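Local coordinates for mannan endo-1,4-beta-mannosidase (Bacillus subtilis, PDB 3CBW), which breaks down mannan, galactomannan and glucomannan by endo-hydrolysis of their beta-1,4-mannosidic linkages, as a secreted glycoside hydrolase of family 26, at residues M27-H32 against R40-A45; W222-D227 against D262-L267; L115-F120 against T127-D132; D157-L162 against D218-V223. The protein carries 3 engineered substitutions. One frame throughout, in Å; residues are numbered along the deposited sequence. Where two conformers were deposited one is given.

Contact 1 of 4, residues M27-H32 against R40-A45; sequences MNWLAH and RVLSGA
Behind Trp29 and Leu30, the two residues that meet Leu42, the helix carbonyl oxygen Asn28 O is gripped twice by His32. The ring nitrogen His32 ND1 donates to Asn28 O at 2.8 Å in a fairly straight bond (163°), with the oxygen close to the imidazole plane. The backbone His32 N reaches the same oxygen from the other face of the carbonyl, at 3.3 Å. A further bond joins His32 NE2 to Glu345 OE1, which leaves the ring little freedom to turn; a carboxylate on that side would probably favour an imidazolium.

The contact itself is wholly apolar. Leu42 enters with its two methyls split between two partners: CD1 lies against the six-membered ring of the indole, 3.9 Å from Trp29 CZ3 and nearly as close to CH2, coming at the ring obliquely. The other methyl, Leu42 CD2, is 4.1 Å from Leu30 CD2, where the two leucine side chains cross at about a right angle. Trp29 can reach that far because its CG is anti to the backbone N (chi1 -178°), which swings the six-membered ring out toward the strand.

In this TIM-barrel fold helix 21-32 precedes strand 41-49 and packs near its start. Leu30 also touches Ile302 of the neighbouring strand 301-306, while Leu329 of strand 328-329 lies against both Trp29 and Leu42.

Contact 2 of 4, residues W222-D227 against D262-L267; sequences WVYSPD and DQLTAL
Leu264 overlaps Tyr224 and Pro226 together, one methyl to each. Its CD2 comes up to the edge of the phenol, near the ring plane, with Tyr224 CE2 4.0 Å away, and the two side chains cross at about a right angle. The second branch runs alongside the proline in the opposite sense, Leu264 CD1 resting 4.0 Å from Pro226 CG. With CG anti to its own carbonyl carbon (chi1 -68°), the leucine presents its whole fork to the strand end.

Pro226 also packs on its near neighbour: its CD sits over one face of the Tyr224 ring, 3.5 Å above the plane and displaced toward the rim. The phenol therefore has the proline on a face and the leucine at an edge, while Tyr237 meets it in an edge-to-face pair. Its polar end looks elsewhere, since Tyr224 OH is hydrogen-bonded to the carbonyl oxygen Lys233 O; that bond and the packing together should limit turning of the ring.

Pro226 follows the C-terminal end of a barrel strand, the end where TIM-barrel enzymes carry their active sites, and its side chain is about 7 Å from that of Glu176, the probable proton donor. Helix 261-265 lies outside this point: Leu264 continues onto Val246 and Leu248 of strand 245-252 and onto Phe271 of strand 271-278, so one side chain spans three successive strands.

Contact 3 of 4, residues L115-F120 against T127-D132; sequences LANPAF and TPITND
Asn117 ND2 stands only 3.0 Å from Thr127 O, yet the angle is too poor for a hydrogen bond; the amide nitrogen donates instead to His124 O, within the intervening loop. The same nitrogen has a methyl beside it, Ile129 CG2 at 3.5 Å. That methyl also meets Ala119 CB (3.7 Å), reaching both because it is anti to the isoleucine carbonyl carbon while CG1 takes the crowded position between N and C (chi1 62°). On the other end of the amide, Asn117 OD1 accepts from Ala119 N at 3.0 Å, forming an Asx turn laid over a type I beta turn from Asn117 to Phe120. This double turn belongs to the loop leaving barrel strand 108-114. An alanine in place of Asn117 is likely to free the turn to shift, leaving Ala119 N and His124 O without their side-chain partner. Phe120 crosses Thr127 at about a right angle, its CZ 3.6 Å from Thr127 CG2, and its ring also stacks with that of His124. Beyond Ile129, Thr130 N-caps helix 131-138, and Arg196 of helix 194-214 binds both Ile129 O and Asn131 OD1.

Contact 4 of 4, residues D157-L162 against D218-V223; sequences DGLQEL and DHLIWV
One polar bond joins the two segments: His219 NE2 donates to the helix carbonyl oxygen Leu159 O at 2.8 Å. It is short but badly bent, with an angle of 120° at the hydrogen, and counts as weak. Leu162 N also draws on Leu159 O, again weakly, in the last turns of helix 143-163.

Apolar packing does the rest. The imidazole tip lies beside the helix, with Leu159 CB 4.0 Å from His219 CE1 and Leu162 CB 3.9 Å from His219 CD2. The histidine gets there with CG between its backbone N and carbonyl carbon (chi1 64°). Further on, Leu159 CD1 meets Leu220 CD1 at 4.1 Å, the two side chains crossing at about a right angle. The other methyl of that residue, Leu220 CD2, sits over one face of the His219 ring, 3.5 Å above its plane and offset toward the rim.

Strand 169-172 lies alongside strand 220-224, giving Phe171 to Leu159 and Val169 to both Leu162 and His219, while Met211 of helix 194-214 covers Leu220. With an alanine at His219, Leu159 O would probably lose this donor and a gap would open beside the CB atoms of Leu159 and Leu162. So bent a bond suggests that shape holds helix and strand together more than polarity does, although the carbonyl's partial negative charge should still favour an N-H pointing its way.

Contacts 1, 2 and 4 are buried and all reach the sheet of the barrel; contact 3 is partly buried, its centre about 21 Å from the centre of the chain, and ties together parts of one loop. Strand 220-224 serves twice: its start packs on helix 143-163 in contact 4, its end meets helix 261-265 in contact 2. Contacts 1 and 4 touch directly, Met27 SD lying 3.7 Å from Ile221 CG2. The chemistry follows position. Leucine methyls carry contacts 1 and 2, contact 4 adds a single weak bond across its segments, and contact 3 combines methyl packing with an asparagine that organises its own turn.

Contact 1 of 4, residues M27-H32 against R40-A45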
loop_
_atom_site.group_PDB
_atom_site.type_symbol
_atom_site.label_atom_id
_atom_site.label_comp_id
_atom_site.label_asym_id
_atom_site.label_seq_id
_atom_site.Cartn_x
_atom_site.Cartn_y
_atom_site.Cartn_z
ATOM N N MET A 27 12.777 4.036 6.876
ATOM C CA MET A 27 12.207 2.849 7.499
ATOM C C MET A 27 12.396 2.877 9.018
ATOM O O MET A 27 11.465 2.581 9.774
ATOM C CB MET A 27 12.826 1.571 6.918
ATOM C CG MET A 27 12.153 0.305 7.425
ATOM S SD MET A 27 10.387 0.126 6.931
ATOM C CE MET A 27 9.630 -0.156 8.554
ATOM N N ASN A 28 13.602 3.206 9.474
ATOM C CA ASN A 28 13.846 3.282 10.904
ATOM C C ASN A 28 12.985 4.363 11.559
ATOM O O ASN A 28 12.447 4.182 12.660
ATOM C CB ASN A 28 15.333 3.525 11.194
ATOM C CG ASN A 28 15.662 3.344 12.658
ATOM O OD1 ASN A 28 15.251 2.365 13.265
ATOM N ND2 ASN A 28 16.390 4.287 13.229
ATOM N N TRP A 29 12.875 5.507 10.895
ATOM C CA TRP A 29 12.049 6.603 11.382
ATOM C C TRP A 29 10.576 6.187 11.495
ATOM O O TRP A 29 9.937 6.408 12.527
ATOM C CB TRP A 29 12.248 7.807 10.469
ATOM C CG TRP A 29 11.513 9.047 10.857
ATOM C CD1 TRP A 29 11.941 10.032 11.707
ATOM C CD2 TRP A 29 10.231 9.462 10.375
ATOM N NE1 TRP A 29 10.995 11.024 11.784
ATOM C CE2 TRP A 29 9.945 10.708 10.964
ATOM C CE3 TRP A 29 9.302 8.910 9.476
ATOM C CZ2 TRP A 29 8.755 11.391 10.725
ATOM C CZ3 TRP A 29 8.131 9.592 9.223
ATOM C CH2 TRP A 29 7.864 10.822 9.846
ATOM N N LEU A 30 10.040 5.558 10.452
ATOM C CA LEU A 30 8.646 5.096 10.472
ATOM C C LEU A 30 8.405 4.133 11.638
ATOM O O LEU A 30 7.417 4.268 12.363
ATOM C CB LEU A 30 8.275 4.408 9.147
ATOM C CG LEU A 30 8.072 5.308 7.924
ATOM C CD1 LEU A 30 7.961 4.424 6.685
ATOM C CD2 LEU A 30 6.834 6.198 8.062
ATOM N N ALA A 31 9.320 3.186 11.828
ATOM C CA ALA A 31 9.112 2.142 12.808
ATOM C C ALA A 31 9.046 2.695 14.225
ATOM O O ALA A 31 8.399 2.111 15.102
ATOM C CB ALA A 31 10.209 1.116 12.714
ATOM N N HIS A 32 9.716 3.822 14.451
ATOM C CA HIS A 32 9.772 4.412 15.790
ATOM C C HIS A 32 8.655 5.407 16.107
ATOM O O HIS A 32 8.578 5.906 17.240
ATOM C CB HIS A 32 11.129 5.074 16.028
ATOM C CG HIS A 32 12.235 4.105 16.292
ATOM N ND1 HIS A 32 12.897 3.435 15.288
ATOM C CD2 HIS A 32 12.814 3.715 17.453
ATOM C CE1 HIS A 32 13.829 2.663 15.819
ATOM N NE2 HIS A 32 13.800 2.818 17.132
ATOM N N ARG A 40 2.496 10.996 15.277
ATOM C CA ARG A 40 2.888 9.588 15.282
ATOM C C ARG A 40 2.115 8.711 14.299
ATOM O O ARG A 40 2.360 7.506 14.226
ATOM C CB ARG A 40 2.820 9.012 16.698
ATOM C CG ARG A 40 1.515 9.247 17.415
ATOM C CD ARG A 40 1.592 8.699 18.824
ATOM N NE ARG A 40 1.444 7.252 18.847
ATOM C CZ ARG A 40 1.438 6.518 19.953
ATOM N NH1 ARG A 40 1.639 7.094 21.135
ATOM N NH2 ARG A 40 1.227 5.215 19.877
ATOM N N VAL A 41 1.193 9.315 13.550
ATOM C CA VAL A 41 0.436 8.603 12.520
ATOM C C VAL A 41 0.445 9.458 11.267
ATOM O O VAL A 41 -0.141 10.547 11.258
ATOM C CB VAL A 41 -1.039 8.332 12.934
ATOM C CG1 VAL A 41 -1.754 7.536 11.849
ATOM C CG2 VAL A 41 -1.125 7.588 14.245
ATOM N N LEU A 42 1.118 8.991 10.216
ATOM C CA LEU A 42 1.111 9.733 8.963
ATOM C C LEU A 42 -0.267 9.697 8.316
ATOM O O LEU A 42 -0.881 8.641 8.216
ATOM C CB LEU A 42 2.135 9.177 7.974
ATOM C CG LEU A 42 3.552 9.742 8.061
ATOM C CD1 LEU A 42 4.202 9.363 9.375
ATOM C CD2 LEU A 42 4.392 9.241 6.908
ATOM N N SER A 43 -0.739 10.847 7.857
ATOM C CA SER A 43 -1.915 10.888 6.998
ATOM C C SER A 43 -1.553 10.427 5.589
ATOM O O SER A 43 -0.383 10.433 5.191
ATOM C CB SER A 43 -2.485 12.297 6.977
ATOM O OG SER A 43 -1.495 13.190 6.502
ATOM N N GLY A 44 -2.566 10.040 4.834
ATOM C CA GLY A 44 -2.347 9.518 3.502
ATOM C C GLY A 44 -3.608 9.581 2.699
ATOM O O GLY A 44 -4.721 9.495 3.234
ATOM N N ALA A 45 -3.423 9.707 1.391
ATOM C CA ALA A 45 -4.538 9.688 0.458
ATOM C C ALA A 45 -4.137 9.039 -0.848
ATOM O O ALA A 45 -3.014 9.204 -1.307
ATOM C CB ALA A 45 -5.020 11.090 0.180
#

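Contact 2 of 4, residues W222-D227 against D262-L267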
loop_
_atom_site.group_PDB
_atom_site.type_symbol
_atom_site.label_atom_id
_atom_site.label_comp_id
_atom_site.label_asym_id
_atom_site.label_seq_id
_atom_site.Cartn_x
_atom_site.Cartn_y
_atom_site.Cartn_z
ATOM N N TRP A 222 8.467 -2.710 1.591
ATOM C CA TRP A 222 7.498 -3.723 1.185
ATOM C C TRP A 222 6.334 -3.832 2.158
ATOM O O TRP A 222 6.545 -4.043 3.365
ATOM C CB TRP A 222 8.220 -5.070 1.037
ATOM C CG TRP A 222 9.117 -5.057 -0.156
ATOM C CD1 TRP A 222 10.360 -4.498 -0.239
ATOM C CD2 TRP A 222 8.807 -5.558 -1.454
ATOM N NE1 TRP A 222 10.853 -4.646 -1.512
ATOM C CE2 TRP A 222 9.920 -5.293 -2.279
ATOM C CE3 TRP A 222 7.712 -6.242 -1.995
ATOM C CZ2 TRP A 222 9.968 -5.679 -3.619
ATOM C CZ3 TRP A 222 7.761 -6.624 -3.332
ATOM C CH2 TRP A 222 8.871 -6.325 -4.132
ATOM N N VAL A 223 5.112 -3.696 1.634
ATOM C CA VAL A 223 3.907 -3.624 2.477
ATOM C C VAL A 223 2.989 -4.816 2.197
ATOM O O VAL A 223 2.624 -5.060 1.047
ATOM C CB VAL A 223 3.155 -2.290 2.252
ATOM C CG1 VAL A 223 1.955 -2.147 3.186
ATOM C CG2 VAL A 223 4.114 -1.091 2.406
ATOM N N TYR A 224 2.602 -5.531 3.259
ATOM C CA TYR A 224 1.700 -6.698 3.198
ATOM C C TYR A 224 0.362 -6.264 3.760
ATOM O O TYR A 224 0.293 -5.884 4.935
ATOM C CB TYR A 224 2.314 -7.806 4.054
ATOM C CG TYR A 224 1.406 -8.972 4.384
ATOM C CD1 TYR A 224 1.141 -9.966 3.432
ATOM C CD2 TYR A 224 0.839 -9.104 5.654
ATOM C CE1 TYR A 224 0.316 -11.040 3.723
ATOM C CE2 TYR A 224 -0.001 -10.188 5.945
ATOM C CZ TYR A 224 -0.242 -11.145 4.978
ATOM O OH TYR A 224 -1.052 -12.219 5.248
ATOM N N SER A 225 -0.696 -6.354 2.950
ATOM C CA SER A 225 -1.968 -5.709 3.291
ATOM C C SER A 225 -3.206 -6.582 3.053
ATOM O O SER A 225 -3.936 -6.399 2.074
ATOM C CB SER A 225 -2.102 -4.357 2.570
ATOM O OG SER A 225 -1.973 -4.486 1.163
ATOM N N PRO A 226 -3.484 -7.515 3.981
ATOM C CA PRO A 226 -4.756 -8.226 3.928
ATOM C C PRO A 226 -5.956 -7.302 4.147
ATOM O O PRO A 226 -5.824 -6.184 4.680
ATOM C CB PRO A 226 -4.660 -9.196 5.096
ATOM C CG PRO A 226 -3.569 -8.672 5.983
ATOM C CD PRO A 226 -2.637 -7.933 5.114
ATOM N N ASP A 227 -7.121 -7.781 3.732
ATOM C CA ASP A 227 -8.378 -7.103 3.996
ATOM C C ASP A 227 -8.848 -7.373 5.429
ATOM O O ASP A 227 -8.843 -8.519 5.888
ATOM C CB ASP A 227 -9.425 -7.620 3.019
ATOM C CG ASP A 227 -10.602 -6.712 2.920
ATOM O OD1 ASP A 227 -10.540 -5.799 2.075
ATOM O OD2 ASP A 227 -11.570 -6.900 3.689
ATOM N N ASP A 262 -4.339 -7.049 16.321
ATOM C CA ASP A 262 -3.570 -7.860 17.260
ATOM C C ASP A 262 -2.704 -8.884 16.531
ATOM O O ASP A 262 -1.517 -8.999 16.814
ATOM C CB ASP A 262 -4.501 -8.588 18.234
ATOM C CG ASP A 262 -5.150 -7.655 19.241
ATOM O OD1 ASP A 262 -4.616 -6.557 19.480
ATOM O OD2 ASP A 262 -6.179 -8.063 19.831
ATOM N N GLN A 263 -3.322 -9.605 15.595
ATOM C CA GLN A 263 -2.663 -10.642 14.774
ATOM C C GLN A 263 -1.484 -10.088 13.974
ATOM O O GLN A 263 -0.428 -10.719 13.874
ATOM C CB GLN A 263 -3.649 -11.285 13.773
ATOM C CG GLN A 263 -4.891 -11.976 14.332
ATOM C CD GLN A 263 -6.120 -11.084 14.282
ATOM O OE1 GLN A 263 -6.218 -10.093 15.021
ATOM N NE2 GLN A 263 -7.070 -11.432 13.415
ATOM N N LEU A 264 -1.658 -8.912 13.381
ATOM C CA LEU A 264 -0.618 -8.343 12.522
ATOM C C LEU A 264 0.508 -7.691 13.310
ATOM O O LEU A 264 1.677 -7.904 13.008
ATOM C CB LEU A 264 -1.220 -7.399 11.478
ATOM C CG LEU A 264 -2.071 -8.124 10.432
ATOM C CD1 LEU A 264 -2.779 -7.098 9.586
ATOM C CD2 LEU A 264 -1.234 -9.065 9.559
ATOM N N THR A 265 0.174 -6.936 14.355
ATOM C CA THR A 265 1.224 -6.345 15.186
ATOM C C THR A 265 2.089 -7.430 15.847
ATOM O O THR A 265 3.275 -7.212 16.089
ATOM C CB THR A 265 0.679 -5.378 16.262
ATOM O OG1 THR A 265 -0.287 -6.056 17.071
ATOM C CG2 THR A 265 0.042 -4.152 15.628
ATOM N N ALA A 266 1.499 -8.600 16.079
ATOM C CA ALA A 266 2.217 -9.734 16.680
ATOM C C ALA A 266 3.364 -10.255 15.795
ATOM O O ALA A 266 4.276 -10.942 16.278
ATOM C CB ALA A 266 1.248 -10.857 16.997
ATOM N N LEU A 267 3.326 -9.920 14.502
ATOM C CA LEU A 267 4.390 -10.310 13.575
ATOM C C LEU A 267 5.671 -9.493 13.768
ATOM O O LEU A 267 6.679 -9.732 13.102
ATOM C CB LEU A 267 3.873 -10.210 12.136
ATOM C CG LEU A 267 2.721 -11.165 11.799
ATOM C CD1 LEU A 267 2.210 -10.922 10.372
ATOM C CD2 LEU A 267 3.133 -12.628 11.990
#

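Contact 3 of 4, residues L115-F120 against T127-D132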
loop_
_atom_site.group_PDB
_atom_site.type_symbol
_atom_site.label_atom_id
_atom_site.label_comp_id
_atom_site.label_asym_id
_atom_site.label_seq_id
_atom_site.Cartn_x
_atom_site.Cartn_y
_atom_site.Cartn_z
ATOM N N LEU A 115 -3.300 -5.355 -10.756
ATOM C CA LEU A 115 -2.727 -6.091 -11.876
ATOM C C LEU A 115 -3.767 -6.792 -12.716
ATOM O O LEU A 115 -4.648 -7.478 -12.185
ATOM C CB LEU A 115 -1.753 -7.153 -11.379
ATOM C CG LEU A 115 -0.457 -6.707 -10.707
ATOM C CD1 LEU A 115 0.276 -7.952 -10.191
ATOM C CD2 LEU A 115 0.409 -5.929 -11.693
ATOM N N ALA A 116 -3.629 -6.654 -14.032
ATOM C CA ALA A 116 -4.345 -7.522 -14.962
ATOM C C ALA A 116 -3.967 -8.971 -14.678
ATOM O O ALA A 116 -2.929 -9.254 -14.062
ATOM C CB ALA A 116 -4.024 -7.138 -16.395
ATOM N N ASN A 117 -4.819 -9.882 -15.140
ATOM C CA ASN A 117 -4.752 -11.292 -14.803
ATOM C C ASN A 117 -4.024 -12.060 -15.896
ATOM O O ASN A 117 -4.563 -12.248 -16.991
ATOM C CB ASN A 117 -6.186 -11.796 -14.675
ATOM C CG ASN A 117 -6.292 -13.224 -14.221
ATOM O OD1 ASN A 117 -5.338 -13.998 -14.276
ATOM N ND2 ASN A 117 -7.496 -13.593 -13.774
ATOM N N PRO A 118 -2.801 -12.528 -15.603
ATOM C CA PRO A 118 -2.009 -13.182 -16.652
ATOM C C PRO A 118 -2.489 -14.589 -17.023
ATOM O O PRO A 118 -1.914 -15.208 -17.912
ATOM C CB PRO A 118 -0.597 -13.191 -16.066
ATOM C CG PRO A 118 -0.800 -13.222 -14.592
ATOM C CD PRO A 118 -2.072 -12.467 -14.320
ATOM N N ALA A 119 -3.544 -15.085 -16.382
ATOM C CA ALA A 119 -4.198 -16.303 -16.878
ATOM C C ALA A 119 -4.950 -16.020 -18.178
ATOM O O ALA A 119 -5.350 -16.955 -18.884
ATOM C CB ALA A 119 -5.140 -16.887 -15.825
ATOM N N PHE A 120 -5.141 -14.740 -18.489
ATOM C CA PHE A 120 -5.863 -14.278 -19.671
ATOM C C PHE A 120 -4.960 -13.428 -20.551
ATOM O O PHE A 120 -3.892 -12.985 -20.125
ATOM C CB PHE A 120 -7.082 -13.445 -19.252
ATOM C CG PHE A 120 -8.148 -14.238 -18.562
ATOM C CD1 PHE A 120 -9.207 -14.778 -19.291
ATOM C CD2 PHE A 120 -8.105 -14.447 -17.187
ATOM C CE1 PHE A 120 -10.209 -15.516 -18.657
ATOM C CE2 PHE A 120 -9.087 -15.182 -16.539
ATOM C CZ PHE A 120 -10.149 -15.722 -17.278
ATOM N N THR A 127 -11.334 -11.673 -12.211
ATOM C CA THR A 127 -11.822 -12.984 -12.630
ATOM C C THR A 127 -11.032 -14.039 -11.865
ATOM O O THR A 127 -9.807 -14.076 -11.962
ATOM C CB THR A 127 -11.628 -13.172 -14.143
ATOM O OG1 THR A 127 -12.259 -12.092 -14.838
ATOM C CG2 THR A 127 -12.221 -14.503 -14.615
ATOM N N PRO A 128 -11.714 -14.897 -11.087
ATOM C CA PRO A 128 -10.962 -15.866 -10.290
ATOM C C PRO A 128 -10.372 -16.964 -11.160
ATOM O O PRO A 128 -10.882 -17.239 -12.256
ATOM C CB PRO A 128 -12.016 -16.454 -9.347
ATOM C CG PRO A 128 -13.302 -16.290 -10.079
ATOM C CD PRO A 128 -13.168 -15.020 -10.893
ATOM N N ILE A 129 -9.309 -17.579 -10.656
ATOM C CA ILE A 129 -8.596 -18.619 -11.377
ATOM C C ILE A 129 -8.393 -19.827 -10.497
ATOM O O ILE A 129 -8.474 -19.743 -9.274
ATOM C CB ILE A 129 -7.249 -18.095 -11.944
ATOM C CG1 ILE A 129 -6.301 -17.641 -10.820
ATOM C CG2 ILE A 129 -7.528 -16.986 -12.953
ATOM C CD1 ILE A 129 -4.890 -17.320 -11.312
ATOM N N THR A 130 -8.148 -20.966 -11.132
ATOM C CA THR A 130 -7.924 -22.187 -10.399
ATOM C C THR A 130 -6.472 -22.267 -9.939
ATOM O O THR A 130 -5.607 -21.526 -10.423
ATOM C CB THR A 130 -8.191 -23.414 -11.288
ATOM O OG1 THR A 130 -7.217 -23.423 -12.336
ATOM C CG2 THR A 130 -9.620 -23.396 -11.893
ATOM N N ASN A 131 -6.202 -23.170 -9.011
ATOM C CA ASN A 131 -4.824 -23.399 -8.577
ATOM C C ASN A 131 -3.920 -23.865 -9.710
ATOM O O ASN A 131 -2.746 -23.487 -9.756
ATOM C CB ASN A 131 -4.766 -24.345 -7.383
ATOM C CG ASN A 131 -5.261 -23.695 -6.104
ATOM O OD1 ASN A 131 -5.219 -22.468 -5.954
ATOM N ND2 ASN A 131 -5.711 -24.514 -5.165
ATOM N N ASP A 132 -4.453 -24.650 -10.645
ATOM C CA ASP A 132 -3.656 -25.075 -11.797
ATOM C C ASP A 132 -3.258 -23.873 -12.669
ATOM O O ASP A 132 -2.119 -23.796 -13.147
ATOM C CB ASP A 132 -4.405 -26.121 -12.629
ATOM C CG ASP A 132 -4.389 -27.521 -12.006
ATOM O OD1 ASP A 132 -3.669 -27.765 -11.012
ATOM O OD2 ASP A 132 -5.118 -28.392 -12.531
#

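Contact 4 of 4, residues D157-L162 against D218-V223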
loop_
_atom_site.group_PDB
_atom_site.type_symbol
_atom_site.label_atom_id
_atom_site.label_comp_id
_atom_site.label_asym_id
_atom_site.label_seq_id
_atom_site.Cartn_x
_atom_site.Cartn_y
_atom_site.Cartn_z
ATOM N N ASP A 157 10.593 -0.781 -14.609
ATOM C CA ASP A 157 11.105 0.373 -15.361
ATOM C C ASP A 157 10.592 1.664 -14.723
ATOM O O ASP A 157 11.328 2.639 -14.584
ATOM C CB ASP A 157 10.666 0.327 -16.828
ATOM C CG ASP A 157 11.332 -0.787 -17.634
ATOM O OD1 ASP A 157 12.285 -1.442 -17.165
ATOM O OD2 ASP A 157 10.877 -0.992 -18.785
ATOM N N GLY A 158 9.319 1.671 -14.329
ATOM C CA GLY A 158 8.752 2.837 -13.657
ATOM C C GLY A 158 9.397 3.068 -12.304
ATOM O O GLY A 158 9.768 4.188 -11.969
ATOM N N LEU A 159 9.545 2.010 -11.522
ATOM C CA LEU A 159 10.140 2.153 -10.189
ATOM C C LEU A 159 11.583 2.664 -10.248
ATOM O O LEU A 159 12.019 3.455 -9.395
ATOM C CB LEU A 159 10.036 0.858 -9.382
ATOM C CG LEU A 159 8.600 0.413 -9.076
ATOM C CD1 LEU A 159 8.598 -0.958 -8.444
ATOM C CD2 LEU A 159 7.884 1.400 -8.188
ATOM N N GLN A 160 12.314 2.260 -11.284
ATOM C CA GLN A 160 13.692 2.701 -11.454
ATOM C C GLN A 160 13.792 4.219 -11.554
ATOM O O GLN A 160 14.750 4.805 -11.068
ATOM C CB GLN A 160 14.269 2.060 -12.718
ATOM C CG GLN A 160 15.702 2.427 -13.012
ATOM C CD GLN A 160 16.654 1.831 -12.022
ATOM O OE1 GLN A 160 16.573 0.641 -11.705
ATOM N NE2 GLN A 160 17.579 2.649 -11.527
ATOM N N GLU A 161 12.798 4.847 -12.183
ATOM C CA GLU A 161 12.811 6.299 -12.327
ATOM C C GLU A 161 12.853 6.982 -10.950
ATOM O O GLU A 161 13.582 7.949 -10.735
ATOM C CB GLU A 161 11.609 6.775 -13.136
ATOM C CG GLU A 161 11.666 8.260 -13.414
ATOM C CD GLU A 161 10.490 8.781 -14.206
ATOM O OE1 GLU A 161 9.534 8.014 -14.500
ATOM O OE2 GLU A 161 10.537 9.987 -14.522
ATOM N N LEU A 162 12.088 6.452 -10.001
ATOM C CA LEU A 162 12.070 6.993 -8.642
ATOM C C LEU A 162 13.381 6.689 -7.918
ATOM O O LEU A 162 13.914 7.547 -7.212
ATOM C CB LEU A 162 10.869 6.436 -7.861
ATOM C CG LEU A 162 9.513 6.586 -8.573
ATOM C CD1 LEU A 162 8.447 5.746 -7.899
ATOM C CD2 LEU A 162 9.076 8.017 -8.681
ATOM N N ASP A 218 16.354 -0.707 -4.931
ATOM C CA ASP A 218 16.866 -0.557 -3.564
ATOM C C ASP A 218 16.183 0.558 -2.763
ATOM O O ASP A 218 16.645 0.907 -1.681
ATOM C CB ASP A 218 18.400 -0.369 -3.601
ATOM C CG ASP A 218 19.135 -1.615 -4.054
ATOM O OD1 ASP A 218 18.615 -2.727 -3.844
ATOM O OD2 ASP A 218 20.245 -1.460 -4.615
ATOM N N HIS A 219 15.055 1.045 -3.266
ATOM C CA HIS A 219 14.325 2.154 -2.658
ATOM C C HIS A 219 12.925 1.719 -2.217
ATOM O O HIS A 219 12.102 2.566 -1.893
ATOM C CB HIS A 219 14.236 3.313 -3.651
ATOM C CG HIS A 219 13.455 2.988 -4.886
ATOM N ND1 HIS A 219 13.559 1.772 -5.537
ATOM C CD2 HIS A 219 12.526 3.704 -5.566
ATOM C CE1 HIS A 219 12.738 1.765 -6.575
ATOM N NE2 HIS A 219 12.105 2.926 -6.617
ATOM N N LEU A 220 12.657 0.415 -2.203
ATOM C CA LEU A 220 11.316 -0.090 -1.895
ATOM C C LEU A 220 11.177 -0.552 -0.458
ATOM O O LEU A 220 12.048 -1.235 0.092
ATOM C CB LEU A 220 10.947 -1.259 -2.817
ATOM C CG LEU A 220 11.053 -1.009 -4.324
ATOM C CD1 LEU A 220 10.649 -2.234 -5.118
ATOM C CD2 LEU A 220 10.203 0.205 -4.730
ATOM N N ILE A 221 10.058 -0.146 0.136
ATOM C CA ILE A 221 9.627 -0.590 1.462
ATOM C C ILE A 221 8.394 -1.443 1.204
ATOM O O ILE A 221 7.415 -0.973 0.632
ATOM C CB ILE A 221 9.312 0.628 2.353
ATOM C CG1 ILE A 221 10.605 1.412 2.645
ATOM C CG2 ILE A 221 8.624 0.195 3.652
ATOM C CD1 ILE A 221 10.392 2.719 3.391
ATOM N N TRP A 222 8.467 -2.710 1.591
ATOM C CA TRP A 222 7.498 -3.723 1.185
ATOM C C TRP A 222 6.334 -3.832 2.158
ATOM O O TRP A 222 6.545 -4.043 3.365
ATOM C CB TRP A 222 8.220 -5.070 1.037
ATOM C CG TRP A 222 9.117 -5.057 -0.156
ATOM C CD1 TRP A 222 10.360 -4.498 -0.239
ATOM C CD2 TRP A 222 8.807 -5.558 -1.454
ATOM N NE1 TRP A 222 10.853 -4.646 -1.512
ATOM C CE2 TRP A 222 9.920 -5.293 -2.279
ATOM C CE3 TRP A 222 7.712 -6.242 -1.995
ATOM C CZ2 TRP A 222 9.968 -5.679 -3.619
ATOM C CZ3 TRP A 222 7.761 -6.624 -3.332
ATOM C CH2 TRP A 222 8.871 -6.325 -4.132
ATOM N N VAL A 223 5.112 -3.696 1.634
ATOM C CA VAL A 223 3.907 -3.624 2.477
ATOM C C VAL A 223 2.989 -4.816 2.197
ATOM O O VAL A 223 2.624 -5.060 1.047
ATOM C CB VAL A 223 3.155 -2.290 2.252
ATOM C CG1 VAL A 223 1.955 -2.147 3.186
ATOM C CG2 VAL A 223 4.114 -1.091 2.406
#